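Scarecrow-like protein 3 (PDB 6KPB) is probably a transcription factor of the GRAS family that takes part in plant development and binds zinc finger proteins of the IDD group. Local coordinates at residues 244-247 with 248-252; 201-205 with 206-210; 332-335 with 336-340; 418-421 with 422-426. All blocks are in the same frame, centred on the assembly; numbering follows the deposited sequence.

Interaction 1 of 4, residues 244-247 with 248-252; sequences LRVK and TGEAL
Between V246 and L252 the chain swings round to bring helix 241-244 into strand 251-257, one of the parallel strands in the central sheet of the GRAS fold. R245, the first residue past the helix to abandon helical angles, has positive phi (54°) and sends the backbone off on its new course. G249 sits at phi 88°, where a side chain would be driven into the carbonyl oxygen of the preceding residue. A carboxylate secures the turn from within. The backbone N of K247 donates to E250 OE1 across 3.1 Å in a fairly straight bond, reaching it from above the carboxylate plane rather than in it. E250 can do this because its CG stands between its own backbone N and carbonyl carbon (chi1 56°); from there the extended chain reaches back across the turn, with CG 3.2 Å from K247 O. OE1 has further partners: R198 NH2 forms a salt bridge to it and H168 ND1 a weak hydrogen bond, which joins the turn to strands 196-203 and 166-171. R198 also donates to R245 O, so one arginine grips both arms of the bend. The lysine chain runs off on its own, leaving K247 NZ 6.0 Å from E250 OE2, beyond ion-pair contact. V246 closes the apolar side of the turn. Its CG1 is the branch that does the touching, lying 3.3 Å from E250 OE1 and meeting L252 tip to tip, with V246 CG1 3.8 Å from L252 CD1.

Interaction 2 of 4, residues 201-205 with 206-210; sequences GVHHQ and KEVLE
H203 and V208 meet at the turn from strand 196-203 into helix 206-223, the first half of a beta-alpha-beta unit completed by strand 227-233. The short segments run nearly antiparallel, at 155°, with axes 8.4 Å apart. V208 stands over the middle of the imidazole in a CH-pi contact: its CG1 is 3.9 Å from the centroid of the H203 ring and almost exactly on the ring normal. On the opposite face lies H204 ND1, displaced toward the rim. The ring is also held by its nitrogen, because Q205 N donates to H203 ND1 at 3.1 Å, slightly tilted from the ring plane; CG anti to the backbone N (chi1 -157°) turns the imidazole to meet both partners. An alanine at H203 would remove this ring, and would probably leave V208 without its flat seat and Q205 N without its acceptor. Q205 is the N-cap residue. Its carbonyl begins the helix through two weak bonds, with V208 N 3.3 Å and L209 N 3.4 Å from Q205 O, while Q205 OE1 comes within 3.4 Å of V208 CG2. L209 packs back on the strand: its CG lies 3.8 Å from H203 CB, and its CD2 lies 3.5 Å from G201 O, and a CB on G201 would press on that same methyl. Within the unit L209 continues onto P231 and V233 of strand 227-233; from outside it, helix 129-142 contributes E132, bonded to Q205 NE2, and R136, which touches H203.

Interaction 3 of 4, residues 332-335 with 336-340; sequences DSFL and NAIWG
A contact one helical turn long, F334 against I338, lies within helix 330-340, on the connection between the parallel neighbours 251-257 and 345-351 of the central sheet. Four successive backbone bonds hold the turn together. N336 N donates to D332 O, A337 N to S333 O, I338 N to F334 O and W339 N to L335 O, each at 2.8 Å, the regular i-to-i+4 ladder of an alpha helix. On the buried side, F334 turns its CG anti to the backbone N (chi1 -170°), which carries the ring along the flank where I338 comes up. The two side chains pass at a slant. I338 CG1 sits over one face of the ring, 4.2 Å above its plane and toward the rim, and I338 CD1 is likewise 4.2 Å from F334 CZ, so this is a light apolar touch. The same CG1 also lies close to the backbone, 3.2 Å from F334 O. The phenyl ring also stacks with F263, and I338 touches P343. On another flank W339 meets F431 edge-to-face, while S333 OG bonds back to R330 O near the start of the helix. Such a two-sided helix, with buried F334, L335 and I338 alongside exposed D332, S333 and N336, is characteristic of the helices that cover the parallel sheet in Rossmann-like alpha/beta folds.

Interaction 4 of 4, residues 418-421 with 422-426; sequences KLEK and WSQRI
W422 lays its indole beside the carbonyl of K418, with W422 CD1 3.1 Å from K418 O, at the first turn of helix 419-428. The same oxygen accepts W422 N at 3.3 Å, in the carbonyl plane, so K418, at the N-cap position, bonds to the backbone of W422 and lies close beside its ring. A weak bond from W422 NE1 to E417 O further fixes the indole. One step on, L419 O takes two donors from S423. The amide, S423 N, approaches nearly head-on at 2.9 Å, and the hydroxyl, S423 OG, comes from above the carbonyl plane at 3.2 Å. Placing OG anti to the carbonyl carbon (chi1 -65°) folds it back over the preceding turn, where it also lies 3.9 Å from L419 CD1. Without its hydroxyl, as with an alanine here, the S423 position would keep the amide bond but is likely to cost L419 O its second donor and open a small gap beside the leucine. On the outer surface E420 and Q424 run side by side, pointing the same way, their carboxylate and amide planes only 21° apart. Further round, R425 N bonds to K421 O, and the like charges K421 NZ and R425 NH1 stand 5.0 Å apart. D352, held by K418 NZ and by the N-H of L419 at the start of the helix, would probably be favoured in its charged form, while E417, salt-bridged to R425 and weakly paired with K421, would probably offset part of their repulsion.

The four contacts follow one another along the chain, yet side-chain packing joins them in pairs. Interactions 1 and 2 meet where L244 CD2 lies 4.1 Å from V202 CG2; both turns, 244-252 and 201-210, reach the same sheet, their centres about 21 Å apart. Interactions 3 and 4 meet as neighbouring helices, L335 CD1 resting 4.0 Å from I426 CG1, with centres about 15 Å apart. Between the pairs there is no direct touch: interactions 1 and 3 approach to about 5 Å at their nearest atoms, interactions 2 and 4 only to about 17 Å. In this domain, then, two of the six pairings are made by direct packing, and the others through the fold between them.

Interaction 1 of 4, residues 244-247 with 248-252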
loop_
_atom_site.group_PDB
_atom_site.type_symbol
_atom_site.label_atom_id
_atom_site.label_comp_id
_atom_site.label_asym_id
_atom_site.label_seq_id
_atom_site.Cartn_x
_atom_site.Cartn_y
_atom_site.Cartn_z
ATOM N N LEU A 244 7.960 -31.523 10.756
ATOM C CA LEU A 244 9.399 -31.545 10.514
ATOM C C LEU A 244 9.890 -32.894 10.001
ATOM O O LEU A 244 10.940 -32.944 9.354
ATOM C CB LEU A 244 10.156 -31.173 11.789
ATOM C CG LEU A 244 9.825 -29.783 12.328
ATOM C CD1 LEU A 244 10.522 -29.517 13.652
ATOM C CD2 LEU A 244 10.193 -28.727 11.300
ATOM N N ARG A 245 9.172 -33.981 10.295
ATOM C CA ARG A 245 9.462 -35.307 9.737
ATOM C C ARG A 245 10.907 -35.734 9.984
ATOM O O ARG A 245 11.588 -36.234 9.088
ATOM C CB ARG A 245 9.148 -35.358 8.239
ATOM C CG ARG A 245 7.682 -35.554 7.891
ATOM C CD ARG A 245 7.422 -35.362 6.393
ATOM N NE ARG A 245 6.025 -35.633 6.060
ATOM C CZ ARG A 245 5.026 -34.783 6.281
ATOM N NH1 ARG A 245 5.269 -33.600 6.829
ATOM N NH2 ARG A 245 3.781 -35.112 5.960
ATOM N N VAL A 246 11.386 -35.542 11.209
ATOM C CA VAL A 246 12.733 -35.990 11.540
ATOM C C VAL A 246 12.750 -37.512 11.619
ATOM O O VAL A 246 11.869 -38.122 12.225
ATOM C CB VAL A 246 13.212 -35.406 12.881
ATOM C CG1 VAL A 246 14.729 -35.460 12.972
ATOM C CG2 VAL A 246 12.711 -33.980 13.048
ATOM N N LYS A 247 13.762 -38.120 11.003
ATOM C CA LYS A 247 13.935 -39.563 11.024
ATOM C C LYS A 247 14.860 -39.956 12.171
ATOM O O LYS A 247 15.524 -39.120 12.785
ATOM C CB LYS A 247 14.479 -40.058 9.682
ATOM C CG LYS A 247 13.486 -39.922 8.536
ATOM C CD LYS A 247 14.169 -39.909 7.178
ATOM C CE LYS A 247 13.145 -39.795 6.056
ATOM N NZ LYS A 247 13.792 -39.509 4.745
ATOM N N THR A 248 14.888 -41.250 12.470
ATOM C CA THR A 248 15.692 -41.760 13.569
ATOM C C THR A 248 17.093 -42.099 13.075
ATOM O O THR A 248 17.272 -42.558 11.945
ATOM C CB THR A 248 15.034 -42.996 14.188
ATOM O OG1 THR A 248 13.614 -42.814 14.220
ATOM C CG2 THR A 248 15.530 -43.216 15.610
ATOM N N GLY A 249 18.088 -41.860 13.927
ATOM C CA GLY A 249 19.460 -42.174 13.594
ATOM C C GLY A 249 20.220 -41.090 12.861
ATOM O O GLY A 249 21.391 -41.303 12.520
ATOM N N GLU A 250 19.602 -39.941 12.605
ATOM C CA GLU A 250 20.262 -38.826 11.945
ATOM C C GLU A 250 20.523 -37.712 12.949
ATOM O O GLU A 250 19.662 -37.388 13.774
ATOM C CB GLU A 250 19.424 -38.295 10.776
ATOM C CG GLU A 250 18.014 -37.869 11.147
ATOM C CD GLU A 250 17.264 -37.265 9.976
ATOM O OE1 GLU A 250 16.278 -36.536 10.212
ATOM O OE2 GLU A 250 17.664 -37.516 8.819
ATOM N N ALA A 251 21.721 -37.138 12.881
ATOM C CA ALA A 251 22.080 -36.046 13.771
ATOM C C ALA A 251 21.332 -34.780 13.376
ATOM O O ALA A 251 21.180 -34.473 12.189
ATOM C CB ALA A 251 23.589 -35.812 13.736
ATOM N N LEU A 252 20.865 -34.044 14.379
ATOM C CA LEU A 252 19.940 -32.938 14.179
ATOM C C LEU A 252 20.528 -31.642 14.721
ATOM O O LEU A 252 21.180 -31.632 15.769
ATOM C CB LEU A 252 18.597 -33.226 14.859
ATOM C CG LEU A 252 17.432 -32.295 14.522
ATOM C CD1 LEU A 252 17.052 -32.435 13.058
ATOM C CD2 LEU A 252 16.240 -32.583 15.420
#

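Interaction 2 of 4, residues 201-205 with 206-210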
loop_
_atom_site.group_PDB
_atom_site.type_symbol
_atom_site.label_atom_id
_atom_site.label_comp_id
_atom_site.label_asym_id
_atom_site.label_seq_id
_atom_site.Cartn_x
_atom_site.Cartn_y
_atom_site.Cartn_z
ATOM N N GLY A 201 13.259 -26.476 5.649
ATOM C CA GLY A 201 13.042 -25.040 5.657
ATOM C C GLY A 201 11.602 -24.693 6.002
ATOM O O GLY A 201 10.669 -25.169 5.358
ATOM N N VAL A 202 11.442 -23.837 7.008
ATOM C CA VAL A 202 10.131 -23.398 7.474
ATOM C C VAL A 202 9.964 -21.926 7.125
ATOM O O VAL A 202 10.805 -21.094 7.489
ATOM C CB VAL A 202 9.965 -23.626 8.986
ATOM C CG1 VAL A 202 8.603 -23.125 9.453
ATOM C CG2 VAL A 202 10.137 -25.097 9.325
ATOM N N HIS A 203 8.881 -21.611 6.420
ATOM C CA HIS A 203 8.540 -20.235 6.088
ATOM C C HIS A 203 7.059 -20.190 5.745
ATOM O O HIS A 203 6.443 -21.215 5.446
ATOM C CB HIS A 203 9.390 -19.703 4.929
ATOM C CG HIS A 203 9.487 -18.209 4.884
ATOM N ND1 HIS A 203 8.618 -17.426 4.153
ATOM C CD2 HIS A 203 10.355 -17.353 5.475
ATOM C CE1 HIS A 203 8.945 -16.155 4.299
ATOM N NE2 HIS A 203 9.996 -16.083 5.096
ATOM N N HIS A 204 6.491 -18.988 5.801
ATOM C CA HIS A 204 5.071 -18.797 5.543
ATOM C C HIS A 204 4.773 -18.401 4.104
ATOM O O HIS A 204 3.606 -18.187 3.764
ATOM C CB HIS A 204 4.496 -17.747 6.501
ATOM C CG HIS A 204 5.170 -16.413 6.410
ATOM N ND1 HIS A 204 6.338 -16.121 7.080
ATOM C CD2 HIS A 204 4.834 -15.289 5.733
ATOM C CE1 HIS A 204 6.696 -14.877 6.818
ATOM N NE2 HIS A 204 5.801 -14.350 6.001
ATOM N N GLN A 205 5.791 -18.305 3.251
ATOM C CA GLN A 205 5.615 -17.892 1.863
ATOM C C GLN A 205 6.292 -18.908 0.958
ATOM O O GLN A 205 7.486 -19.184 1.116
ATOM C CB GLN A 205 6.182 -16.488 1.636
ATOM C CG GLN A 205 5.408 -15.397 2.366
ATOM C CD GLN A 205 6.155 -14.080 2.432
ATOM O OE1 GLN A 205 7.253 -13.951 1.892
ATOM N NE2 GLN A 205 5.562 -13.094 3.092
ATOM N N LYS A 206 5.528 -19.461 0.012
ATOM C CA LYS A 206 6.067 -20.478 -0.888
ATOM C C LYS A 206 7.218 -19.935 -1.724
ATOM O O LYS A 206 8.237 -20.606 -1.887
ATOM C CB LYS A 206 4.966 -21.023 -1.800
ATOM C CG LYS A 206 4.526 -22.438 -1.464
ATOM C CD LYS A 206 4.327 -23.268 -2.722
ATOM C CE LYS A 206 5.576 -24.066 -3.060
ATOM N NZ LYS A 206 5.641 -25.343 -2.296
ATOM N N GLU A 207 7.065 -18.721 -2.261
ATOM C CA GLU A 207 8.081 -18.158 -3.146
ATOM C C GLU A 207 9.443 -18.077 -2.471
ATOM O O GLU A 207 10.474 -18.254 -3.130
ATOM C CB GLU A 207 7.648 -16.771 -3.625
ATOM C CG GLU A 207 6.293 -16.738 -4.318
ATOM C CD GLU A 207 5.139 -16.543 -3.350
ATOM O OE1 GLU A 207 4.102 -15.992 -3.771
ATOM O OE2 GLU A 207 5.267 -16.933 -2.170
ATOM N N VAL A 208 9.471 -17.815 -1.164
ATOM C CA VAL A 208 10.737 -17.789 -0.439
ATOM C C VAL A 208 11.346 -19.185 -0.383
ATOM O O VAL A 208 12.561 -19.354 -0.542
ATOM C CB VAL A 208 10.528 -17.203 0.969
ATOM C CG1 VAL A 208 11.842 -17.153 1.728
ATOM C CG2 VAL A 208 9.908 -15.819 0.876
ATOM N N LEU A 209 10.514 -20.206 -0.164
ATOM C CA LEU A 209 11.021 -21.573 -0.106
ATOM C C LEU A 209 11.404 -22.091 -1.486
ATOM O O LEU A 209 12.329 -22.902 -1.604
ATOM C CB LEU A 209 9.979 -22.485 0.541
ATOM C CG LEU A 209 9.668 -22.175 2.007
ATOM C CD1 LEU A 209 8.341 -22.785 2.418
ATOM C CD2 LEU A 209 10.786 -22.679 2.906
ATOM N N GLU A 210 10.711 -21.640 -2.534
ATOM C CA GLU A 210 11.061 -22.060 -3.887
ATOM C C GLU A 210 12.438 -21.546 -4.287
ATOM O O GLU A 210 13.232 -22.281 -4.886
ATOM C CB GLU A 210 10.005 -21.578 -4.882
ATOM C CG GLU A 210 8.609 -22.123 -4.637
ATOM C CD GLU A 210 7.606 -21.615 -5.654
ATOM O OE1 GLU A 210 6.543 -22.249 -5.815
ATOM O OE2 GLU A 210 7.886 -20.581 -6.299
#

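Interaction 3 of 4, residues 332-335 with 336-340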
loop_
_atom_site.group_PDB
_atom_site.type_symbol
_atom_site.label_atom_id
_atom_site.label_comp_id
_atom_site.label_asym_id
_atom_site.label_seq_id
_atom_site.Cartn_x
_atom_site.Cartn_y
_atom_site.Cartn_z
ATOM N N ASP A 332 8.142 -21.820 26.543
ATOM C CA ASP A 332 8.546 -23.040 27.237
ATOM C C ASP A 332 8.122 -24.278 26.458
ATOM O O ASP A 332 8.914 -25.207 26.267
ATOM C CB ASP A 332 7.947 -23.066 28.645
ATOM C CG ASP A 332 8.304 -21.836 29.457
ATOM O OD1 ASP A 332 9.008 -20.949 28.927
ATOM O OD2 ASP A 332 7.877 -21.757 30.628
ATOM N N SER A 333 6.868 -24.303 25.996
ATOM C CA SER A 333 6.372 -25.464 25.263
ATOM C C SER A 333 7.154 -25.680 23.974
ATOM O O SER A 333 7.441 -26.822 23.598
ATOM C CB SER A 333 4.881 -25.302 24.962
ATOM O OG SER A 333 4.681 -24.609 23.741
ATOM N N PHE A 334 7.513 -24.594 23.285
ATOM C CA PHE A 334 8.264 -24.733 22.041
ATOM C C PHE A 334 9.682 -25.222 22.305
ATOM O O PHE A 334 10.175 -26.118 21.610
ATOM C CB PHE A 334 8.279 -23.407 21.282
ATOM C CG PHE A 334 8.825 -23.517 19.887
ATOM C CD1 PHE A 334 8.182 -24.294 18.937
ATOM C CD2 PHE A 334 9.987 -22.855 19.528
ATOM C CE1 PHE A 334 8.682 -24.403 17.655
ATOM C CE2 PHE A 334 10.492 -22.959 18.245
ATOM C CZ PHE A 334 9.839 -23.735 17.308
ATOM N N LEU A 335 10.353 -24.651 23.309
ATOM C CA LEU A 335 11.701 -25.098 23.642
ATOM C C LEU A 335 11.699 -26.541 24.127
ATOM O O LEU A 335 12.615 -27.311 23.815
ATOM C CB LEU A 335 12.316 -24.176 24.695
ATOM C CG LEU A 335 12.642 -22.758 24.222
ATOM C CD1 LEU A 335 13.115 -21.898 25.383
ATOM C CD2 LEU A 335 13.689 -22.796 23.118
ATOM N N ASN A 336 10.678 -26.928 24.895
ATOM C CA ASN A 336 10.561 -28.324 25.309
ATOM C C ASN A 336 10.258 -29.224 24.120
ATOM O O ASN A 336 10.754 -30.355 24.048
ATOM C CB ASN A 336 9.483 -28.469 26.383
ATOM C CG ASN A 336 9.165 -29.919 26.693
ATOM O OD1 ASN A 336 9.875 -30.576 27.455
ATOM N ND2 ASN A 336 8.089 -30.428 26.100
ATOM N N ALA A 337 9.442 -28.744 23.178
ATOM C CA ALA A 337 9.201 -29.503 21.956
ATOM C C ALA A 337 10.489 -29.684 21.165
ATOM O O ALA A 337 10.753 -30.769 20.633
ATOM C CB ALA A 337 8.138 -28.811 21.104
ATOM N N ILE A 338 11.305 -28.630 21.077
ATOM C CA ILE A 338 12.616 -28.759 20.450
ATOM C C ILE A 338 13.487 -29.725 21.239
ATOM O O ILE A 338 14.196 -30.559 20.664
ATOM C CB ILE A 338 13.286 -27.380 20.310
ATOM C CG1 ILE A 338 12.461 -26.475 19.394
ATOM C CG2 ILE A 338 14.708 -27.527 19.787
ATOM C CD1 ILE A 338 12.228 -27.053 18.020
ATOM N N TRP A 339 13.441 -29.635 22.572
ATOM C CA TRP A 339 14.238 -30.527 23.407
ATOM C C TRP A 339 13.906 -31.988 23.130
ATOM O O TRP A 339 14.806 -32.829 23.027
ATOM C CB TRP A 339 14.019 -30.197 24.883
ATOM C CG TRP A 339 14.917 -30.953 25.818
ATOM C CD1 TRP A 339 16.133 -30.550 26.290
ATOM C CD2 TRP A 339 14.669 -32.241 26.397
ATOM N NE1 TRP A 339 16.658 -31.506 27.124
ATOM C CE2 TRP A 339 15.780 -32.555 27.207
ATOM C CE3 TRP A 339 13.619 -33.159 26.310
ATOM C CZ2 TRP A 339 15.869 -33.747 27.924
ATOM C CZ3 TRP A 339 13.709 -34.344 27.023
ATOM C CH2 TRP A 339 14.826 -34.626 27.820
ATOM N N GLY A 340 12.615 -32.306 22.992
ATOM C CA GLY A 340 12.221 -33.681 22.741
ATOM C C GLY A 340 12.739 -34.227 21.426
ATOM O O GLY A 340 12.901 -35.441 21.275
#

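Interaction 4 of 4, residues 418-421 with 422-426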
loop_
_atom_site.group_PDB
_atom_site.type_symbol
_atom_site.label_atom_id
_atom_site.label_comp_id
_atom_site.label_asym_id
_atom_site.label_seq_id
_atom_site.Cartn_x
_atom_site.Cartn_y
_atom_site.Cartn_z
ATOM N N LYS A 418 16.850 -9.449 26.697
ATOM C CA LYS A 418 18.303 -9.523 26.707
ATOM C C LYS A 418 18.777 -10.973 26.801
ATOM O O LYS A 418 18.010 -11.897 27.083
ATOM C CB LYS A 418 18.882 -8.695 27.854
ATOM C CG LYS A 418 18.724 -7.192 27.675
ATOM C CD LYS A 418 19.838 -6.427 28.375
ATOM C CE LYS A 418 21.141 -6.499 27.593
ATOM N NZ LYS A 418 21.035 -5.824 26.267
ATOM N N LEU A 419 20.080 -11.154 26.560
ATOM C CA LEU A 419 20.658 -12.493 26.493
ATOM C C LEU A 419 20.551 -13.222 27.827
ATOM O O LEU A 419 20.329 -14.439 27.860
ATOM C CB LEU A 419 22.119 -12.399 26.049
ATOM C CG LEU A 419 22.993 -13.648 26.167
ATOM C CD1 LEU A 419 22.494 -14.754 25.249
ATOM C CD2 LEU A 419 24.447 -13.308 25.869
ATOM N N GLU A 420 20.709 -12.497 28.937
ATOM C CA GLU A 420 20.669 -13.133 30.251
ATOM C C GLU A 420 19.318 -13.788 30.510
ATOM O O GLU A 420 19.246 -14.868 31.109
ATOM C CB GLU A 420 20.990 -12.105 31.335
ATOM C CG GLU A 420 20.725 -12.579 32.752
ATOM C CD GLU A 420 21.297 -11.639 33.792
ATOM O OE1 GLU A 420 22.358 -11.034 33.526
ATOM O OE2 GLU A 420 20.687 -11.499 34.873
ATOM N N LYS A 421 18.234 -13.154 30.058
ATOM C CA LYS A 421 16.914 -13.758 30.210
ATOM C C LYS A 421 16.768 -14.998 29.338
ATOM O O LYS A 421 16.192 -16.003 29.771
ATOM C CB LYS A 421 15.824 -12.739 29.878
ATOM C CG LYS A 421 15.455 -11.830 31.035
ATOM C CD LYS A 421 13.995 -11.415 30.950
ATOM C CE LYS A 421 13.513 -10.816 32.262
ATOM N NZ LYS A 421 12.028 -10.677 32.296
ATOM N N TRP A 422 17.284 -14.947 28.107
ATOM C CA TRP A 422 17.181 -16.099 27.217
ATOM C C TRP A 422 17.965 -17.289 27.752
ATOM O O TRP A 422 17.513 -18.435 27.643
ATOM C CB TRP A 422 17.661 -15.729 25.815
ATOM C CG TRP A 422 16.696 -14.873 25.069
ATOM C CD1 TRP A 422 16.877 -13.578 24.677
ATOM C CD2 TRP A 422 15.383 -15.245 24.634
ATOM N NE1 TRP A 422 15.761 -13.124 24.017
ATOM C CE2 TRP A 422 14.829 -14.128 23.978
ATOM C CE3 TRP A 422 14.625 -16.415 24.733
ATOM C CZ2 TRP A 422 13.552 -14.148 23.426
ATOM C CZ3 TRP A 422 13.357 -16.433 24.183
ATOM C CH2 TRP A 422 12.833 -15.307 23.539
ATOM N N SER A 423 19.138 -17.039 28.338
ATOM C CA SER A 423 19.955 -18.129 28.860
ATOM C C SER A 423 19.216 -18.892 29.952
ATOM O O SER A 423 19.131 -20.124 29.910
ATOM C CB SER A 423 21.285 -17.589 29.382
ATOM O OG SER A 423 22.060 -17.048 28.327
ATOM N N GLN A 424 18.671 -18.174 30.937
ATOM C CA GLN A 424 17.876 -18.823 31.976
ATOM C C GLN A 424 16.706 -19.585 31.369
ATOM O O GLN A 424 16.449 -20.740 31.724
ATOM C CB GLN A 424 17.362 -17.786 32.977
ATOM C CG GLN A 424 18.434 -17.018 33.722
ATOM C CD GLN A 424 17.851 -16.150 34.819
ATOM O OE1 GLN A 424 16.786 -16.449 35.361
ATOM N NE2 GLN A 424 18.541 -15.065 35.148
ATOM N N ARG A 425 15.989 -18.946 30.444
ATOM C CA ARG A 425 14.816 -19.565 29.835
ATOM C C ARG A 425 15.193 -20.836 29.084
ATOM O O ARG A 425 14.532 -21.873 29.219
ATOM C CB ARG A 425 14.139 -18.561 28.900
ATOM C CG ARG A 425 12.692 -18.872 28.581
ATOM C CD ARG A 425 12.099 -17.818 27.659
ATOM N NE ARG A 425 12.157 -16.475 28.228
ATOM C CZ ARG A 425 11.263 -15.987 29.083
ATOM N NH1 ARG A 425 11.391 -14.750 29.547
ATOM N NH2 ARG A 425 10.242 -16.736 29.478
ATOM N N ILE A 426 16.266 -20.779 28.293
ATOM C CA ILE A 426 16.680 -21.939 27.510
ATOM C C ILE A 426 17.300 -23.003 28.409
ATOM O O ILE A 426 17.068 -24.205 28.224
ATOM C CB ILE A 426 17.639 -21.502 26.387
ATOM C CG1 ILE A 426 16.888 -20.672 25.343
ATOM C CG2 ILE A 426 18.304 -22.704 25.735
ATOM C CD1 ILE A 426 17.784 -20.066 24.287
#